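PDB 2ZGI: putative 4-amino-4-deoxychorismate lyase from Thermus thermophilus, which probably acts as a pyridoxal-phosphate-dependent lyase of the class-IV aminotransferase family, perhaps cleaving 4-amino-4-deoxychorismate. Local coordinates for residues L100-V111 and V220-P228. Residues are numbered along the deposited sequence; the frame is centred on the assembly and turned at random.
Sequences LPLSLYREGVRV and VGLLPVRPP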
ATOM      1  N   LEU D 100     -19.570  16.639  26.001  1.00 30.48           N
ATOM      2  CA  LEU D 100     -20.401  15.690  25.320  1.00 30.38           C
ATOM      3  C   LEU D 100     -21.528  15.318  26.256  1.00 30.68           C
ATOM      4  O   LEU D 100     -21.390  15.466  27.486  1.00 30.74           O
ATOM      5  CB  LEU D 100     -19.579  14.438  24.973  1.00 30.32           C
ATOM      6  CG  LEU D 100     -18.513  14.568  23.877  1.00 28.56           C
ATOM      7  CD1 LEU D 100     -17.640  13.287  23.896  1.00 27.64           C
ATOM      8  CD2 LEU D 100     -19.193  14.810  22.492  1.00 30.80           C
ATOM      9  N   PRO D 101     -22.648  14.811  25.702  1.00 31.27           N
ATOM     10  CA  PRO D 101     -23.672  14.261  26.593  1.00 31.96           C
ATOM     11  C   PRO D 101     -23.114  13.179  27.511  1.00 32.80           C
ATOM     12  O   PRO D 101     -22.344  12.287  27.071  1.00 31.66           O
ATOM     13  CB  PRO D 101     -24.717  13.662  25.617  1.00 31.99           C
ATOM     14  CG  PRO D 101     -24.546  14.442  24.387  1.00 31.97           C
ATOM     15  CD  PRO D 101     -23.048  14.705  24.285  1.00 30.78           C
ATOM     16  N   LEU D 102     -23.502  13.275  28.782  1.00 33.25           N
ATOM     17  CA  LEU D 102     -23.126  12.319  29.802  1.00 33.79           C
ATOM     18  C   LEU D 102     -23.418  10.861  29.409  1.00 34.61           C
ATOM     19  O   LEU D 102     -22.637   9.965  29.739  1.00 33.54           O
ATOM     20  CB  LEU D 102     -23.820  12.667  31.122  1.00 34.60           C
ATOM     21  CG  LEU D 102     -23.355  11.928  32.385  1.00 34.39           C
ATOM     22  CD1 LEU D 102     -21.827  12.057  32.580  1.00 33.67           C
ATOM     23  CD2 LEU D 102     -24.134  12.440  33.595  1.00 34.06           C
ATOM     24  N   SER D 103     -24.524  10.633  28.693  1.00 34.82           N
ATOM     25  CA  SER D 103     -24.895   9.279  28.276  1.00 35.58           C
ATOM     26  C   SER D 103     -23.832   8.614  27.411  1.00 35.08           C
ATOM     27  O   SER D 103     -23.686   7.397  27.440  1.00 35.23           O
ATOM     28  CB  SER D 103     -26.244   9.274  27.554  1.00 35.55           C
ATOM     29  OG  SER D 103     -26.119   9.867  26.275  1.00 37.85           O
ATOM     30  N   LEU D 104     -23.084   9.409  26.647  1.00 34.92           N
ATOM     31  CA  LEU D 104     -22.011   8.872  25.805  1.00 34.49           C
ATOM     32  C   LEU D 104     -20.943   8.111  26.569  1.00 34.80           C
ATOM     33  O   LEU D 104     -20.320   7.180  26.038  1.00 34.25           O
ATOM     34  CB  LEU D 104     -21.338   9.985  25.000  1.00 34.86           C
ATOM     35  CG  LEU D 104     -22.083  10.520  23.774  1.00 33.88           C
ATOM     36  CD1 LEU D 104     -21.100  11.112  22.766  1.00 32.81           C
ATOM     37  CD2 LEU D 104     -22.948   9.439  23.116  1.00 33.46           C
ATOM     38  N   TYR D 105     -20.710   8.528  27.809  1.00 34.49           N
ATOM     39  CA  TYR D 105     -19.706   7.883  28.650  1.00 34.88           C
ATOM     40  C   TYR D 105     -20.237   6.574  29.231  1.00 36.02           C
ATOM     41  O   TYR D 105     -19.452   5.725  29.642  1.00 36.05           O
ATOM     42  CB  TYR D 105     -19.226   8.837  29.749  1.00 33.90           C
ATOM     43  CG  TYR D 105     -18.463  10.012  29.178  1.00 31.30           C
ATOM     44  CD1 TYR D 105     -17.082   9.945  29.025  1.00 29.82           C
ATOM     45  CD2 TYR D 105     -19.123  11.166  28.750  1.00 28.73           C
ATOM     46  CE1 TYR D 105     -16.359  11.011  28.475  1.00 28.40           C
ATOM     47  CE2 TYR D 105     -18.406  12.243  28.188  1.00 30.13           C
ATOM     48  CZ  TYR D 105     -17.009  12.146  28.062  1.00 27.84           C
ATOM     49  OH  TYR D 105     -16.254  13.179  27.520  1.00 28.79           O
ATOM     50  N   ARG D 106     -21.565   6.438  29.248  1.00 37.13           N
ATOM     51  CA  ARG D 106     -22.239   5.234  29.732  1.00 38.88           C
ATOM     52  C   ARG D 106     -22.491   4.256  28.600  1.00 38.80           C
ATOM     53  O   ARG D 106     -22.179   3.070  28.715  1.00 39.20           O
ATOM     54  CB  ARG D 106     -23.585   5.591  30.354  1.00 39.58           C
ATOM     55  CG  ARG D 106     -23.550   6.095  31.794  1.00 43.34           C
ATOM     56  CD  ARG D 106     -24.994   6.255  32.313  1.00 48.78           C
ATOM     57  NE  ARG D 106     -25.825   5.114  31.915  1.00 52.03           N
ATOM     58  CZ  ARG D 106     -26.730   5.130  30.934  1.00 54.01           C
ATOM     59  NH1 ARG D 106     -26.960   6.238  30.237  1.00 55.84           N
ATOM     60  NH2 ARG D 106     -27.412   4.025  30.650  1.00 55.89           N
ATOM     61  N   GLU D 107     -23.043   4.777  27.509  1.00 38.49           N
ATOM     62  CA  GLU D 107     -23.462   3.990  26.340  1.00 38.91           C
ATOM     63  C   GLU D 107     -22.421   3.878  25.202  1.00 38.18           C
ATOM     64  O   GLU D 107     -22.551   3.034  24.299  1.00 38.26           O
ATOM     65  CB  GLU D 107     -24.790   4.552  25.819  1.00 39.07           C
ATOM     66  CG  GLU D 107     -25.830   4.651  26.941  1.00 43.54           C
ATOM     67  CD  GLU D 107     -27.031   5.545  26.616  1.00 49.30           C
ATOM     68  OE1 GLU D 107     -27.134   6.062  25.476  1.00 50.93           O
ATOM     69  OE2 GLU D 107     -27.890   5.726  27.519  1.00 52.32           O
ATOM     70  N   GLY D 108     -21.391   4.717  25.247  1.00 36.94           N
ATOM     71  CA  GLY D 108     -20.300   4.623  24.294  1.00 35.39           C
ATOM     72  C   GLY D 108     -20.563   5.259  22.939  1.00 34.26           C
ATOM     73  O   GLY D 108     -21.705   5.574  22.578  1.00 33.83           O
ATOM     74  N   VAL D 109     -19.487   5.430  22.184  1.00 32.43           N
ATOM     75  CA  VAL D 109     -19.539   5.981  20.840  1.00 32.00           C
ATOM     76  C   VAL D 109     -19.135   4.919  19.793  1.00 31.77           C
ATOM     77  O   VAL D 109     -18.586   3.871  20.146  1.00 31.92           O
ATOM     78  CB  VAL D 109     -18.597   7.207  20.695  1.00 31.54           C
ATOM     79  CG1 VAL D 109     -18.983   8.324  21.702  1.00 31.95           C
ATOM     80  CG2 VAL D 109     -17.132   6.799  20.876  1.00 30.51           C
ATOM     81  N   ARG D 110     -19.427   5.220  18.528  1.00 32.18           N
ATOM     82  CA  ARG D 110     -18.987   4.445  17.359  1.00 33.03           C
ATOM     83  C   ARG D 110     -17.656   4.991  16.828  1.00 31.90           C
ATOM     84  O   ARG D 110     -17.462   6.218  16.808  1.00 31.67           O
ATOM     85  CB  ARG D 110     -20.029   4.527  16.235  1.00 33.67           C
ATOM     86  CG  ARG D 110     -21.415   3.921  16.584  1.00 38.80           C
ATOM     87  CD  ARG D 110     -22.322   3.811  15.344  1.00 44.55           C
ATOM     88  NE  ARG D 110     -23.161   4.998  15.106  1.00 50.55           N
ATOM     89  CZ  ARG D 110     -23.752   5.304  13.938  1.00 52.23           C
ATOM     90  NH1 ARG D 110     -23.597   4.531  12.866  1.00 53.31           N
ATOM     91  NH2 ARG D 110     -24.492   6.404  13.834  1.00 53.38           N
ATOM     92  N   VAL D 111     -16.749   4.094  16.419  1.00 30.68           N
ATOM     93  CA  VAL D 111     -15.601   4.495  15.601  1.00 30.43           C
ATOM     94  C   VAL D 111     -15.715   3.962  14.181  1.00 30.68           C
ATOM     95  O   VAL D 111     -16.443   3.003  13.912  1.00 31.23           O
ATOM     96  CB  VAL D 111     -14.204   4.088  16.168  1.00 30.85           C
ATOM     97  CG1 VAL D 111     -14.022   4.613  17.572  1.00 31.65           C
ATOM     98  CG2 VAL D 111     -13.956   2.548  16.096  1.00 30.51           C
ATOM     99  N   VAL D 220     -11.913  15.098  25.629  1.00 30.45           N
ATOM    100  CA  VAL D 220     -13.005  14.182  25.946  1.00 29.29           C
ATOM    101  C   VAL D 220     -12.853  13.430  27.265  1.00 28.89           C
ATOM    102  O   VAL D 220     -13.819  12.841  27.750  1.00 28.74           O
ATOM    103  CB  VAL D 220     -13.236  13.103  24.793  1.00 29.04           C
ATOM    104  CG1 VAL D 220     -13.861  13.740  23.585  1.00 30.12           C
ATOM    105  CG2 VAL D 220     -11.966  12.420  24.418  1.00 28.03           C
ATOM    106  N   GLY D 221     -11.646  13.400  27.830  1.00 28.56           N
ATOM    107  CA  GLY D 221     -11.367  12.474  28.919  1.00 28.48           C
ATOM    108  C   GLY D 221     -11.143  11.054  28.415  1.00 29.12           C
ATOM    109  O   GLY D 221     -10.278  10.816  27.566  1.00 29.01           O
ATOM    110  N   LEU D 222     -11.916  10.108  28.939  1.00 29.73           N
ATOM    111  CA  LEU D 222     -11.832   8.707  28.503  1.00 28.89           C
ATOM    112  C   LEU D 222     -13.216   8.244  28.102  1.00 29.31           C
ATOM    113  O   LEU D 222     -14.154   8.194  28.931  1.00 28.19           O
ATOM    114  CB  LEU D 222     -11.268   7.814  29.614  1.00 29.77           C
ATOM    115  CG  LEU D 222     -11.148   6.312  29.325  1.00 29.27           C
ATOM    116  CD1 LEU D 222     -10.207   5.994  28.146  1.00 27.89           C
ATOM    117  CD2 LEU D 222     -10.730   5.566  30.589  1.00 29.16           C
ATOM    118  N   LEU D 223     -13.342   7.936  26.822  1.00 29.19           N
ATOM    119  CA  LEU D 223     -14.625   7.659  26.231  1.00 30.65           C
ATOM    120  C   LEU D 223     -14.623   6.219  25.720  1.00 31.91           C
ATOM    121  O   LEU D 223     -13.712   5.826  24.967  1.00 31.61           O
ATOM    122  CB  LEU D 223     -14.831   8.664  25.104  1.00 31.14           C
ATOM    123  CG  LEU D 223     -16.134   8.990  24.397  1.00 32.30           C
ATOM    124  CD1 LEU D 223     -17.276   9.430  25.311  1.00 30.32           C
ATOM    125  CD2 LEU D 223     -15.783  10.098  23.433  1.00 32.10           C
ATOM    126  N   PRO D 224     -15.626   5.416  26.138  1.00 33.05           N
ATOM    127  CA  PRO D 224     -15.639   4.050  25.651  1.00 33.63           C
ATOM    128  C   PRO D 224     -16.250   3.976  24.263  1.00 34.79           C
ATOM    129  O   PRO D 224     -17.126   4.777  23.931  1.00 33.81           O
ATOM    130  CB  PRO D 224     -16.541   3.328  26.660  1.00 33.27           C
ATOM    131  CG  PRO D 224     -17.528   4.363  27.098  1.00 33.22           C
ATOM    132  CD  PRO D 224     -16.782   5.699  27.019  1.00 33.51           C
ATOM    133  N   VAL D 225     -15.768   3.021  23.466  1.00 36.08           N
ATOM    134  CA  VAL D 225     -16.407   2.662  22.221  1.00 37.81           C
ATOM    135  C   VAL D 225     -17.389   1.527  22.555  1.00 40.16           C
ATOM    136  O   VAL D 225     -16.990   0.496  23.117  1.00 39.92           O
ATOM    137  CB  VAL D 225     -15.383   2.214  21.152  1.00 38.03           C
ATOM    138  CG1 VAL D 225     -16.088   1.791  19.874  1.00 38.21           C
ATOM    139  CG2 VAL D 225     -14.356   3.326  20.860  1.00 36.24           C
ATOM    140  N   ARG D 226     -18.665   1.730  22.224  1.00 42.49           N
ATOM    141  CA  ARG D 226     -19.748   0.820  22.635  1.00 45.53           C
ATOM    142  C   ARG D 226     -19.777   0.752  24.165  1.00 46.94           C
ATOM    143  O   ARG D 226     -18.868   1.295  24.822  1.00 47.28           O
ATOM    144  CB  ARG D 226     -19.593  -0.575  21.989  1.00 45.57           C
ATOM    145  CG  ARG D 226     -19.356  -0.502  20.496  1.00 47.93           C
ATOM    146  CD  ARG D 226     -19.770  -1.776  19.770  1.00 54.20           C
ATOM    147  NE  ARG D 226     -20.335  -1.459  18.455  1.00 58.65           N
ATOM    148  CZ  ARG D 226     -19.808  -1.796  17.277  1.00 60.20           C
ATOM    149  NH1 ARG D 226     -18.683  -2.504  17.195  1.00 60.30           N
ATOM    150  NH2 ARG D 226     -20.431  -1.430  16.169  1.00 61.39           N
ATOM    151  N   PRO D 227     -20.830   0.141  24.748  1.00 48.53           N
ATOM    152  CA  PRO D 227     -20.866   0.102  26.210  1.00 49.76           C
ATOM    153  C   PRO D 227     -19.576  -0.433  26.811  1.00 51.12           C
ATOM    154  O   PRO D 227     -19.041  -1.427  26.319  1.00 51.75           O
ATOM    155  CB  PRO D 227     -22.043  -0.831  26.498  1.00 49.90           C
ATOM    156  CG  PRO D 227     -23.005  -0.504  25.388  1.00 49.47           C
ATOM    157  CD  PRO D 227     -22.135  -0.231  24.167  1.00 48.49           C
ATOM    158  N   PRO D 228     -19.059   0.238  27.857  1.00 52.27           N
ATOM    159  CA  PRO D 228     -17.832  -0.251  28.485  1.00 53.43           C
ATOM    160  C   PRO D 228     -18.081  -1.483  29.357  1.00 54.63           C
ATOM    161  O   PRO D 228     -19.214  -1.712  29.798  1.00 54.79           O
ATOM    162  CB  PRO D 228     -17.401   0.922  29.369  1.00 53.37           C
ATOM    163  CG  PRO D 228     -18.682   1.626  29.712  1.00 52.72           C
ATOM    164  CD  PRO D 228     -19.580   1.453  28.513  1.00 51.98           C
TER
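Tyr105 OH gives a very short hydrogen bond, 2.5 Å, to Val220 O. The bond ties helix 103-107 to the chain at a classic beta bulge formed by Val220 and Gly221. In this class-IV aminotransferase fold the bulge follows strand 212-217, close to Ser218, which binds pyridoxal phosphate. Val220 O lies in the plane of the tyrosine ring at its edge, and so does Leu222 O, 3.4 Å from Tyr105 CD1. One ring face takes a CH-pi contact from Leu223 CD1, 3.7 Å from the centroid. Leu223 CG lies anti to the backbone N (chi1 -165°), which carries the branch to the helix; there CD1 goes to the ring and CD2 to Leu100 CD1 at 3.7 Å. A phenylalanine in place of Tyr105 could still take the methyl of Leu223 on its face but would probably leave Val220 O without this donor and the bulge less firmly tied to the helix. Leu240 and Pro241 also touch the tyrosine. Beyond the helix, Gly108 turns the chain with positive phi, bringing Val109 beside Val225 in a single beta bridge. Val109 N donates to Pro224 O at 3.0 Å, in the carbonyl plane. Arg226 N returns a bond to Val109 O. The bridge lies at the edge of the mixed sheet, where 223-224 is the outermost strand within this chain. Further along, Val111 CG1 meets Val225 CG2 at 3.5 Å.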